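Local structure of putative hyaluronoglucosaminidase (Clostridium perfringens, 6PWI) at residues Y471-A474 / K475-D479; S552-D555 / L556-T560; V371-E374 / T375-F379; K281-Q284 / L285-V288. The protein is a family 84 glycoside hydrolase, probably a hexosaminidase, represented here by one piece of a longer protein that includes the beta-N-acetylglucosaminidase barrel. All coordinates share one frame; numbering follows the deposited sequence.

Contact 1: Y471-A474 / K475-D479; sequences YTFA and KHMSD
Lys-475 lays the far end of its chain over one face of the Tyr-471 ring, one helical turn back. Its CE stands 3.8 Å from the centroid of the Tyr-471 ring, offset toward the rim, with Lys-475 CE and Tyr-471 CE2 3.6 Å apart. Lys-475 NZ lies farther off centre, 4.3 Å from the same centroid, so a CH-pi contact is joined by an off-centre cation-pi contact. The tyrosine holds CG anti to its amide nitrogen (chi1 -175°), which swings the ring to where the extended lysine chain slants across it. A water accepts from Lys-475 NZ at 2.9 Å and donates to Thr-472 OG1 at 2.8 Å; that hydroxyl is also bonded to the carbonyl of Glu-468.

This is the C-terminal part of helix 467-475, where the bonding span shortens. Lys-475 N still reaches four residues back to Tyr-471 O (3.0 Å), whereas His-476 N turns to Phe-473 O (3.1 Å), three residues back, arriving from above the carbonyl plane. Beyond it, Met-477 CE packs on Phe-473 CB at 3.9 Å, and a second water donates to both Ala-474 O and Ser-478 OG.

Farther out, Trp-455 meets the Tyr-471 ring edge-to-face and Phe-459 adds a second ring, both from helix 451-462. His-476 ND1 is bonded to Ser-492 OG, while Ser-478 OG also pairs with Glu-490 O.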
loop_
_atom_site.group_PDB
_atom_site.type_symbol
_atom_site.label_atom_id
_atom_site.label_comp_id
_atom_site.label_asym_id
_atom_site.label_seq_id
_atom_site.Cartn_x
_atom_site.Cartn_y
_atom_site.Cartn_z
ATOM N N TYR A 471 7.492 13.024 6.692
ATOM C CA TYR A 471 8.065 12.089 7.647
ATOM C C TYR A 471 7.846 12.584 9.081
ATOM O O TYR A 471 7.452 11.803 9.942
ATOM C CB TYR A 471 9.537 11.824 7.321
ATOM C CG TYR A 471 10.216 10.776 8.170
ATOM C CD1 TYR A 471 9.531 9.659 8.621
ATOM C CD2 TYR A 471 11.562 10.884 8.496
ATOM C CE1 TYR A 471 10.153 8.684 9.382
ATOM C CE2 TYR A 471 12.200 9.924 9.267
ATOM C CZ TYR A 471 11.493 8.819 9.709
ATOM O OH TYR A 471 12.108 7.856 10.460
ATOM N N THR A 472 8.096 13.878 9.336
ATOM C CA THR A 472 7.812 14.481 10.633
ATOM C C THR A 472 6.357 14.234 11.036
ATOM O O THR A 472 6.104 13.816 12.166
ATOM C CB THR A 472 8.141 15.978 10.661
ATOM O OG1 THR A 472 9.554 16.147 10.547
ATOM C CG2 THR A 472 7.656 16.659 11.920
ATOM N N PHE A 473 5.402 14.475 10.122
ATOM C CA PHE A 473 4.001 14.241 10.455
ATOM C C PHE A 473 3.745 12.764 10.763
ATOM O O PHE A 473 2.971 12.447 11.670
ATOM C CB PHE A 473 3.040 14.699 9.353
ATOM C CG PHE A 473 3.200 16.123 8.884
ATOM C CD1 PHE A 473 3.694 17.107 9.728
ATOM C CD2 PHE A 473 2.828 16.483 7.597
ATOM C CE1 PHE A 473 3.844 18.412 9.283
ATOM C CE2 PHE A 473 2.968 17.789 7.153
ATOM C CZ PHE A 473 3.475 18.752 7.998
ATOM N N ALA A 474 4.384 11.867 9.998
ATOM C CA ALA A 474 4.090 10.446 10.102
ATOM C C ALA A 474 4.587 9.905 11.439
ATOM O O ALA A 474 4.002 8.969 11.983
ATOM C CB ALA A 474 4.672 9.687 8.936
ATOM N N LYS A 475 5.654 10.525 11.960
ATOM C CA LYS A 475 6.227 10.188 13.255
ATOM C C LYS A 475 5.202 10.328 14.380
ATOM O O LYS A 475 5.313 9.618 15.375
ATOM C CB LYS A 475 7.434 11.079 13.564
ATOM C CG LYS A 475 8.746 10.624 12.946
ATOM C CD LYS A 475 9.777 11.726 12.904
ATOM C CE LYS A 475 11.136 11.245 12.449
ATOM N NZ LYS A 475 12.037 12.393 12.185
ATOM N N HIS A 476 4.230 11.240 14.220
ATOM C CA HIS A 476 3.332 11.634 15.300
ATOM C C HIS A 476 1.878 11.305 14.971
ATOM O O HIS A 476 0.957 11.708 15.698
ATOM C CB HIS A 476 3.512 13.120 15.638
ATOM C CG HIS A 476 4.926 13.460 15.951
ATOM N ND1 HIS A 476 5.571 12.958 17.068
ATOM C CD2 HIS A 476 5.825 14.220 15.290
ATOM C CE1 HIS A 476 6.814 13.398 17.085
ATOM N NE2 HIS A 476 6.996 14.171 15.997
ATOM N N MET A 477 1.678 10.563 13.876
ATOM C CA MET A 477 0.328 10.211 13.480
ATOM C C MET A 477 0.292 8.740 13.080
ATOM O O MET A 477 0.455 8.416 11.902
ATOM C CB MET A 477 -0.129 11.092 12.312
ATOM C CG MET A 477 -0.091 12.576 12.613
ATOM S SD MET A 477 -0.646 13.555 11.199
ATOM C CE MET A 477 -0.093 15.198 11.656
ATOM N N SER A 478 0.081 7.849 14.059
ATOM C CA SER A 478 0.205 6.432 13.759
ATOM C C SER A 478 -0.538 5.541 14.747
ATOM O O SER A 478 -0.754 4.374 14.430
ATOM C CB SER A 478 1.646 5.996 13.587
ATOM O OG SER A 478 2.456 6.400 14.683
ATOM N N ASP A 479 -0.936 6.074 15.914
ATOM C CA ASP A 479 -1.576 5.237 16.923
ATOM C C ASP A 479 -3.098 5.340 16.832
ATOM O O ASP A 479 -3.663 6.382 17.159
ATOM C CB ASP A 479 -1.077 5.534 18.341
ATOM C CG ASP A 479 -1.594 4.555 19.393
ATOM O OD1 ASP A 479 -2.254 3.565 19.001
ATOM O OD2 ASP A 479 -1.339 4.785 20.606
HETATM O O HOH W 1 10.930 14.982 12.692
HETATM O O HOH W 2 4.857 6.885 13.657
#

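Contact 2: S552-D555 / L556-T560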
loop_
_atom_site.group_PDB
_atom_site.type_symbol
_atom_site.label_atom_id
_atom_site.label_comp_id
_atom_site.label_asym_id
_atom_site.label_seq_id
_atom_site.Cartn_x
_atom_site.Cartn_y
_atom_site.Cartn_z
ATOM N N SER A 552 -3.892 20.715 13.604
ATOM C CA SER A 552 -3.965 20.252 14.977
ATOM C C SER A 552 -2.556 20.100 15.545
ATOM O O SER A 552 -2.286 20.534 16.662
ATOM C CB SER A 552 -4.764 18.984 15.069
ATOM O OG SER A 552 -4.955 18.613 16.419
ATOM N N LEU A 553 -1.651 19.527 14.745
ATOM C CA LEU A 553 -0.286 19.294 15.184
ATOM C C LEU A 553 0.458 20.615 15.391
ATOM O O LEU A 553 1.287 20.716 16.299
ATOM C CB LEU A 553 0.444 18.400 14.179
ATOM C CG LEU A 553 1.886 18.061 14.545
ATOM C CD1 LEU A 553 1.946 17.220 15.808
ATOM C CD2 LEU A 553 2.589 17.359 13.395
ATOM N N ARG A 554 0.182 21.614 14.542
ATOM C CA ARG A 554 0.818 22.912 14.694
ATOM C C ARG A 554 0.494 23.474 16.079
ATOM O O ARG A 554 1.388 23.908 16.803
ATOM C CB ARG A 554 0.389 23.876 13.583
ATOM C CG ARG A 554 0.975 25.276 13.714
ATOM C CD ARG A 554 0.542 26.263 12.646
ATOM N NE ARG A 554 0.664 25.696 11.308
ATOM C CZ ARG A 554 -0.358 25.245 10.577
ATOM N NH1 ARG A 554 -0.138 24.734 9.376
ATOM N NH2 ARG A 554 -1.592 25.305 11.049
ATOM N N ASP A 555 -0.788 23.412 16.447
ATOM C CA ASP A 555 -1.261 23.885 17.736
ATOM C C ASP A 555 -0.615 23.098 18.880
ATOM O O ASP A 555 -0.234 23.700 19.887
ATOM C CB ASP A 555 -2.790 23.920 17.780
ATOM C CG ASP A 555 -3.403 24.813 16.708
ATOM O OD1 ASP A 555 -2.692 25.720 16.202
ATOM O OD2 ASP A 555 -4.593 24.605 16.382
ATOM N N LEU A 556 -0.484 21.766 18.726
ATOM C CA LEU A 556 0.158 20.949 19.748
ATOM C C LEU A 556 1.595 21.421 19.951
ATOM O O LEU A 556 2.050 21.521 21.086
ATOM C CB LEU A 556 0.153 19.461 19.373
ATOM C CG LEU A 556 -1.169 18.694 19.415
ATOM C CD1 LEU A 556 -0.899 17.217 19.184
ATOM C CD2 LEU A 556 -1.927 18.889 20.718
ATOM N N ALA A 557 2.309 21.683 18.850
ATOM C CA ALA A 557 3.692 22.133 18.935
ATOM C C ALA A 557 3.777 23.484 19.646
ATOM O O ALA A 557 4.651 23.686 20.485
ATOM C CB ALA A 557 4.325 22.191 17.569
ATOM N N GLU A 558 2.858 24.401 19.315
ATOM C CA GLU A 558 2.847 25.719 19.924
ATOM C C GLU A 558 2.523 25.607 21.412
ATOM O O GLU A 558 3.106 26.315 22.226
ATOM C CB GLU A 558 1.908 26.661 19.170
ATOM C CG GLU A 558 2.613 27.399 18.047
ATOM C CD GLU A 558 1.740 28.001 16.956
ATOM O OE1 GLU A 558 0.505 27.787 16.984
ATOM O OE2 GLU A 558 2.300 28.687 16.068
ATOM N N SER A 559 1.603 24.700 21.756
ATOM C CA SER A 559 1.172 24.481 23.128
ATOM C C SER A 559 2.319 23.925 23.970
ATOM O O SER A 559 2.541 24.361 25.095
ATOM C CB SER A 559 -0.021 23.566 23.166
ATOM O OG SER A 559 -0.401 23.279 24.499
ATOM N N THR A 560 3.046 22.953 23.417
ATOM C CA THR A 560 4.132 22.325 24.147
ATOM C C THR A 560 5.228 23.354 24.406
ATOM O O THR A 560 5.765 23.415 25.507
ATOM C CB THR A 560 4.614 21.056 23.435
ATOM O OG1 THR A 560 3.469 20.211 23.287
ATOM C CG2 THR A 560 5.705 20.331 24.192
#
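With CG of Arg-554 opposite its amide nitrogen (chi1 178°) and Glu-558 extended beyond CG, the two chains run side by side, pointing the same way. They meet along their flanks, Arg-554 CG lying 4.1 Å from Glu-558 OE1, but their charged ends do not pair: a bend at chi3 of the arginine (-48°) accompanies a guanidinium bonded to Asp-551, Thr-530 O and Asn-531 OD1. Glu-558 instead crosses another acid at a slant. Its OE1 is 3.9 Å from Asp-555 OD1, the two carboxylates turned only 17° from one another, and Glu-588 brings a third carboxylate near. Such crowding could raise the proton affinity of Glu-558, although Asp-555 OD2 is engaged by His-595 NE2.

On another side the chemistry is apolar, with Leu-553 CD1 and Leu-556 CD1 4.4 Å apart. Four-residue backbone bonds, such as Ala-557 N to Leu-553 O (2.9 Å), keep the spacing regular. Leu-556 O is gripped twice, by Thr-560 N and by Thr-560 OG1 (2.9 Å), from opposite faces of its carbonyl plane. Leucines turned to helices 513-536 and 613-623, and serines bonded to carbonyls of Ser-592 and Gly-585, mark a long, partly exposed helix of a helical bundle.

Contact 3: V371-E374 / T375-F379; sequences VTQE and TFEFF
Phe-376 reaches back across the start of its own helix to Val-371. Its CB lies 3.7 Å from Gln-373 O, and CG, set anti to the carbonyl carbon (chi1 -67°), turns the ring toward the preceding loop. There CD2 of Phe-376 comes 3.3 Å from Thr-372 O, obliquely to the ring. At the next ring atom, Phe-376 CE2, the methyl CG1 of Val-371 arrives at 3.7 Å, at the edge and near the ring plane. The neighbouring Thr-375 places CG2 above the centre of one ring face.

The helix that carries this ring is opened by an N-cap. Thr-372 OG1, held between backbone N and carbonyl carbon (chi1 69°), accepts from Thr-375 N at 3.1 Å with a fairly straight 161° bond. The two threonine side chains cross at about a right angle, with Thr-375 CG2 3.4 Å from Thr-372 OG1. Two residues on from the capping donor, Glu-377 N donates to Gln-373 O at 2.9 Å. On the outer side Glu-377 OE2 lies 3.3 Å from Gln-373 CG. Glu-374 and Glu-377 bring negative charge to the first turn, which would be expected to suit the helix dipole.

Helix 373-383 links strands 359-362 and 387-391 of the barrel in a beta-alpha-beta crossover. Phe-376 stacks on Phe-418 and packs against Trp-362, Ala-387 and Met-389, while Thr-375 OG1 is bonded to Asp-365 and Trp-362, tying the helix start to the end of strand 359-362 and to the loop after it.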
loop_
_atom_site.group_PDB
_atom_site.type_symbol
_atom_site.label_atom_id
_atom_site.label_comp_id
_atom_site.label_asym_id
_atom_site.label_seq_id
_atom_site.Cartn_x
_atom_site.Cartn_y
_atom_site.Cartn_z
ATOM N N VAL A 371 -0.025 -10.129 10.976
ATOM C CA VAL A 371 0.467 -11.213 10.140
ATOM C C VAL A 371 1.288 -12.162 11.003
ATOM O O VAL A 371 2.374 -11.795 11.446
ATOM C CB VAL A 371 1.322 -10.704 8.965
ATOM C CG1 VAL A 371 1.845 -11.875 8.144
ATOM C CG2 VAL A 371 0.559 -9.726 8.087
ATOM N N THR A 372 0.776 -13.376 11.231
ATOM C CA THR A 372 1.489 -14.349 12.049
ATOM C C THR A 372 1.484 -15.711 11.364
ATOM O O THR A 372 0.540 -16.048 10.651
ATOM C CB THR A 372 0.876 -14.498 13.449
ATOM O OG1 THR A 372 -0.400 -15.130 13.333
ATOM C CG2 THR A 372 0.749 -13.189 14.196
ATOM N N GLN A 373 2.531 -16.501 11.628
ATOM C CA GLN A 373 2.612 -17.861 11.124
ATOM C C GLN A 373 1.421 -18.673 11.643
ATOM O O GLN A 373 0.840 -19.459 10.899
ATOM C CB GLN A 373 3.973 -18.456 11.487
ATOM C CG GLN A 373 4.178 -19.896 11.037
ATOM C CD GLN A 373 4.761 -20.040 9.652
ATOM O OE1 GLN A 373 5.108 -19.065 8.984
ATOM N NE2 GLN A 373 4.888 -21.283 9.209
ATOM N N GLU A 374 1.036 -18.440 12.906
ATOM C CA GLU A 374 0.053 -19.270 13.594
ATOM C C GLU A 374 -1.327 -19.131 12.949
ATOM O O GLU A 374 -2.028 -20.126 12.761
ATOM C CB GLU A 374 -0.015 -18.956 15.092
ATOM C CG GLU A 374 1.198 -19.414 15.884
ATOM C CD GLU A 374 2.463 -18.566 15.772
ATOM O OE1 GLU A 374 2.382 -17.378 15.348
ATOM O OE2 GLU A 374 3.544 -19.098 16.107
ATOM N N THR A 375 -1.711 -17.895 12.611
ATOM C CA THR A 375 -3.000 -17.656 11.982
ATOM C C THR A 375 -3.083 -18.349 10.617
ATOM O O THR A 375 -4.150 -18.827 10.230
ATOM C CB THR A 375 -3.356 -16.163 11.939
ATOM O OG1 THR A 375 -4.777 -16.102 11.824
ATOM C CG2 THR A 375 -2.720 -15.398 10.798
ATOM N N PHE A 376 -1.956 -18.398 9.897
ATOM C CA PHE A 376 -1.927 -19.011 8.579
ATOM C C PHE A 376 -1.925 -20.532 8.699
ATOM O O PHE A 376 -2.541 -21.209 7.877
ATOM C CB PHE A 376 -0.802 -18.429 7.718
ATOM C CG PHE A 376 -1.007 -16.978 7.363
ATOM C CD1 PHE A 376 -2.260 -16.508 6.987
ATOM C CD2 PHE A 376 0.044 -16.076 7.403
ATOM C CE1 PHE A 376 -2.457 -15.169 6.680
ATOM C CE2 PHE A 376 -0.154 -14.740 7.076
ATOM C CZ PHE A 376 -1.406 -14.287 6.728
ATOM N N GLU A 377 -1.258 -21.059 9.736
ATOM C CA GLU A 377 -1.291 -22.490 10.017
ATOM C C GLU A 377 -2.735 -22.918 10.278
ATOM O O GLU A 377 -3.170 -23.976 9.822
ATOM C CB GLU A 377 -0.431 -22.850 11.232
ATOM C CG GLU A 377 1.059 -22.931 10.957
ATOM C CD GLU A 377 1.967 -22.938 12.186
ATOM O OE1 GLU A 377 1.446 -22.999 13.332
ATOM O OE2 GLU A 377 3.205 -22.887 12.001
ATOM N N PHE A 378 -3.464 -22.086 11.031
ATOM C CA PHE A 378 -4.842 -22.393 11.367
ATOM C C PHE A 378 -5.682 -22.425 10.090
ATOM O O PHE A 378 -6.435 -23.374 9.864
ATOM C CB PHE A 378 -5.420 -21.408 12.389
ATOM C CG PHE A 378 -6.908 -21.581 12.574
ATOM C CD1 PHE A 378 -7.410 -22.473 13.506
ATOM C CD2 PHE A 378 -7.811 -20.905 11.767
ATOM C CE1 PHE A 378 -8.777 -22.660 13.655
ATOM C CE2 PHE A 378 -9.176 -21.094 11.913
ATOM C CZ PHE A 378 -9.658 -21.967 12.859
ATOM N N PHE A 379 -5.547 -21.365 9.280
ATOM C CA PHE A 379 -6.311 -21.224 8.053
ATOM C C PHE A 379 -6.077 -22.436 7.155
ATOM O O PHE A 379 -7.028 -22.985 6.603
ATOM C CB PHE A 379 -5.943 -19.933 7.315
ATOM C CG PHE A 379 -6.717 -19.727 6.036
ATOM C CD1 PHE A 379 -7.865 -18.948 6.019
ATOM C CD2 PHE A 379 -6.316 -20.333 4.853
ATOM C CE1 PHE A 379 -8.583 -18.765 4.847
ATOM C CE2 PHE A 379 -7.039 -20.160 3.684
ATOM C CZ PHE A 379 -8.167 -19.372 3.682
#

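Contact 4: K281-Q284 / L285-V288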
loop_
_atom_site.group_PDB
_atom_site.type_symbol
_atom_site.label_atom_id
_atom_site.label_comp_id
_atom_site.label_asym_id
_atom_site.label_seq_id
_atom_site.Cartn_x
_atom_site.Cartn_y
_atom_site.Cartn_z
ATOM N N LYS A 281 -23.335 -9.612 -15.952
ATOM C CA LYS A 281 -22.684 -8.521 -15.251
ATOM C C LYS A 281 -21.169 -8.630 -15.403
ATOM O O LYS A 281 -20.507 -7.619 -15.626
ATOM C CB LYS A 281 -23.090 -8.475 -13.776
ATOM C CG LYS A 281 -22.549 -7.281 -13.006
ATOM C CD LYS A 281 -22.757 -5.957 -13.711
ATOM C CE LYS A 281 -23.122 -4.841 -12.759
ATOM N NZ LYS A 281 -24.226 -5.243 -11.853
ATOM N N PHE A 282 -20.636 -9.855 -15.293
ATOM C CA PHE A 282 -19.203 -10.066 -15.428
ATOM C C PHE A 282 -18.772 -9.703 -16.843
ATOM O O PHE A 282 -17.712 -9.106 -17.029
ATOM C CB PHE A 282 -18.803 -11.494 -15.040
ATOM C CG PHE A 282 -18.592 -11.755 -13.566
ATOM C CD1 PHE A 282 -18.910 -10.804 -12.605
ATOM C CD2 PHE A 282 -18.097 -12.975 -13.129
ATOM C CE1 PHE A 282 -18.713 -11.061 -11.256
ATOM C CE2 PHE A 282 -17.904 -13.231 -11.779
ATOM C CZ PHE A 282 -18.215 -12.275 -10.843
ATOM N N GLU A 283 -19.615 -10.055 -17.826
ATOM C CA GLU A 283 -19.359 -9.758 -19.229
ATOM C C GLU A 283 -19.280 -8.247 -19.436
ATOM O O GLU A 283 -18.438 -7.779 -20.202
ATOM C CB GLU A 283 -20.422 -10.375 -20.142
ATOM C CG GLU A 283 -20.369 -11.891 -20.239
ATOM C CD GLU A 283 -19.178 -12.460 -20.993
ATOM O OE1 GLU A 283 -18.323 -11.662 -21.449
ATOM O OE2 GLU A 283 -19.107 -13.702 -21.127
ATOM N N GLN A 284 -20.151 -7.494 -18.743
ATOM C CA GLN A 284 -20.174 -6.043 -18.864
ATOM C C GLN A 284 -18.838 -5.462 -18.398
ATOM O O GLN A 284 -18.256 -4.625 -19.088
ATOM C CB GLN A 284 -21.368 -5.419 -18.133
ATOM C CG GLN A 284 -21.559 -3.939 -18.455
ATOM C CD GLN A 284 -22.454 -3.166 -17.511
ATOM O OE1 GLN A 284 -22.634 -3.514 -16.344
ATOM N NE2 GLN A 284 -23.012 -2.078 -18.010
ATOM N N LEU A 285 -18.347 -5.921 -17.238
ATOM C CA LEU A 285 -17.061 -5.452 -16.742
ATOM C C LEU A 285 -15.951 -5.934 -17.671
ATOM O O LEU A 285 -15.026 -5.172 -17.947
ATOM C CB LEU A 285 -16.829 -5.924 -15.302
ATOM C CG LEU A 285 -17.424 -5.066 -14.180
ATOM C CD1 LEU A 285 -17.110 -3.590 -14.357
ATOM C CD2 LEU A 285 -18.918 -5.281 -14.040
ATOM N N TYR A 286 -16.063 -7.182 -18.162
ATOM C CA TYR A 286 -15.074 -7.779 -19.052
ATOM C C TYR A 286 -14.909 -6.922 -20.306
ATOM O O TYR A 286 -13.804 -6.805 -20.840
ATOM C CB TYR A 286 -15.466 -9.203 -19.468
ATOM C CG TYR A 286 -14.409 -9.934 -20.262
ATOM C CD1 TYR A 286 -13.466 -10.732 -19.633
ATOM C CD2 TYR A 286 -14.340 -9.831 -21.647
ATOM C CE1 TYR A 286 -12.484 -11.395 -20.356
ATOM C CE2 TYR A 286 -13.360 -10.478 -22.386
ATOM C CZ TYR A 286 -12.431 -11.270 -21.736
ATOM O OH TYR A 286 -11.456 -11.916 -22.439
ATOM N N SER A 287 -16.027 -6.323 -20.746
ATOM C CA SER A 287 -16.098 -5.563 -21.983
ATOM C C SER A 287 -15.364 -4.230 -21.858
ATOM O O SER A 287 -15.045 -3.609 -22.867
ATOM C CB SER A 287 -17.530 -5.376 -22.424
ATOM O OG SER A 287 -18.126 -4.265 -21.774
ATOM N N VAL A 288 -15.096 -3.776 -20.629
ATOM C CA VAL A 288 -14.312 -2.558 -20.481
ATOM C C VAL A 288 -12.893 -2.873 -20.006
ATOM O O VAL A 288 -12.136 -1.950 -19.727
ATOM C CB VAL A 288 -15.008 -1.475 -19.629
ATOM C CG1 VAL A 288 -16.227 -0.898 -20.331
ATOM C CG2 VAL A 288 -15.373 -1.954 -18.232
#
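At the C-terminal end of helix 268-286, the helical leg of a beta-alpha-beta crossover in the barrel, Lys-281 and Leu-285 meet along one flank. Lys-281 CD touches Leu-285 CD2 at 3.9 Å, an aliphatic contact; the lysine chain bends at chi2, chi3 and chi4. Those bends take NZ to the carbonyls of Trp-225, Glu-227 and Tyr-220, which together hold the ammonium group. Leu-285 in turn packs against Trp-253 of strand 250-255.

On another flank the end of Glu-283 comes forward toward Tyr-286, a loose approach with Glu-283 OE1 4.3 Å from Tyr-286 CB. This carboxylate is fixed by a salt bridge to Lys-321 and a bond from Trp-317. Lys-321 and Arg-291 also make cation-pi contacts with the tyrosine ring, while its hydroxyl pairs with Asp-323.

The backbone shows how the helix runs out. Tyr-286 N donates to Phe-282 O at 2.8 Å, and Ser-287 N to Glu-283 O at 2.9 Å, though the latter is bent to 132° at the hydrogen. Ser-287 N also makes a weak bond to Gln-284 O (3.3 Å). The same oxygen receives Ser-287 OG at 2.7 Å, because chi1 of 84° brings the hydroxyl back over the preceding turn. Next, Val-288 N bonds to Leu-285 O at 3.0 Å, a three-residue span of the kind found at helix C-termini.

Phe-282 stacks on Phe-293, in the strand that follows. With its apolar side set on strands 250-255 and 293-296, which it connects, the helix takes the place of a crossover helix in a (beta/alpha)8 barrel.

How the contacts relate
Contacts 1 and 2 are mostly buried, contacts 3 and 4 only partly. The first two are also the only pair that touch, Leu-553 CD2 lying 3.8 Å from Phe-473 CD1 and 3.9 Å from Met-477 CE. They thereby join the end of helix 467-475 to the middle of helix 540-572. Contacts 3 and 4 belong to two different crossovers of the same barrel and have centres about 35 Å apart. They also mark opposite helix ends: a threonine hydroxyl accepts at the start in contact 3, a serine hydroxyl donates near the finish in contact 4. Bridging waters and a cation-pi pair within its own turn mark contact 1, whereas contact 2 gathers carboxylates along a continuous helix.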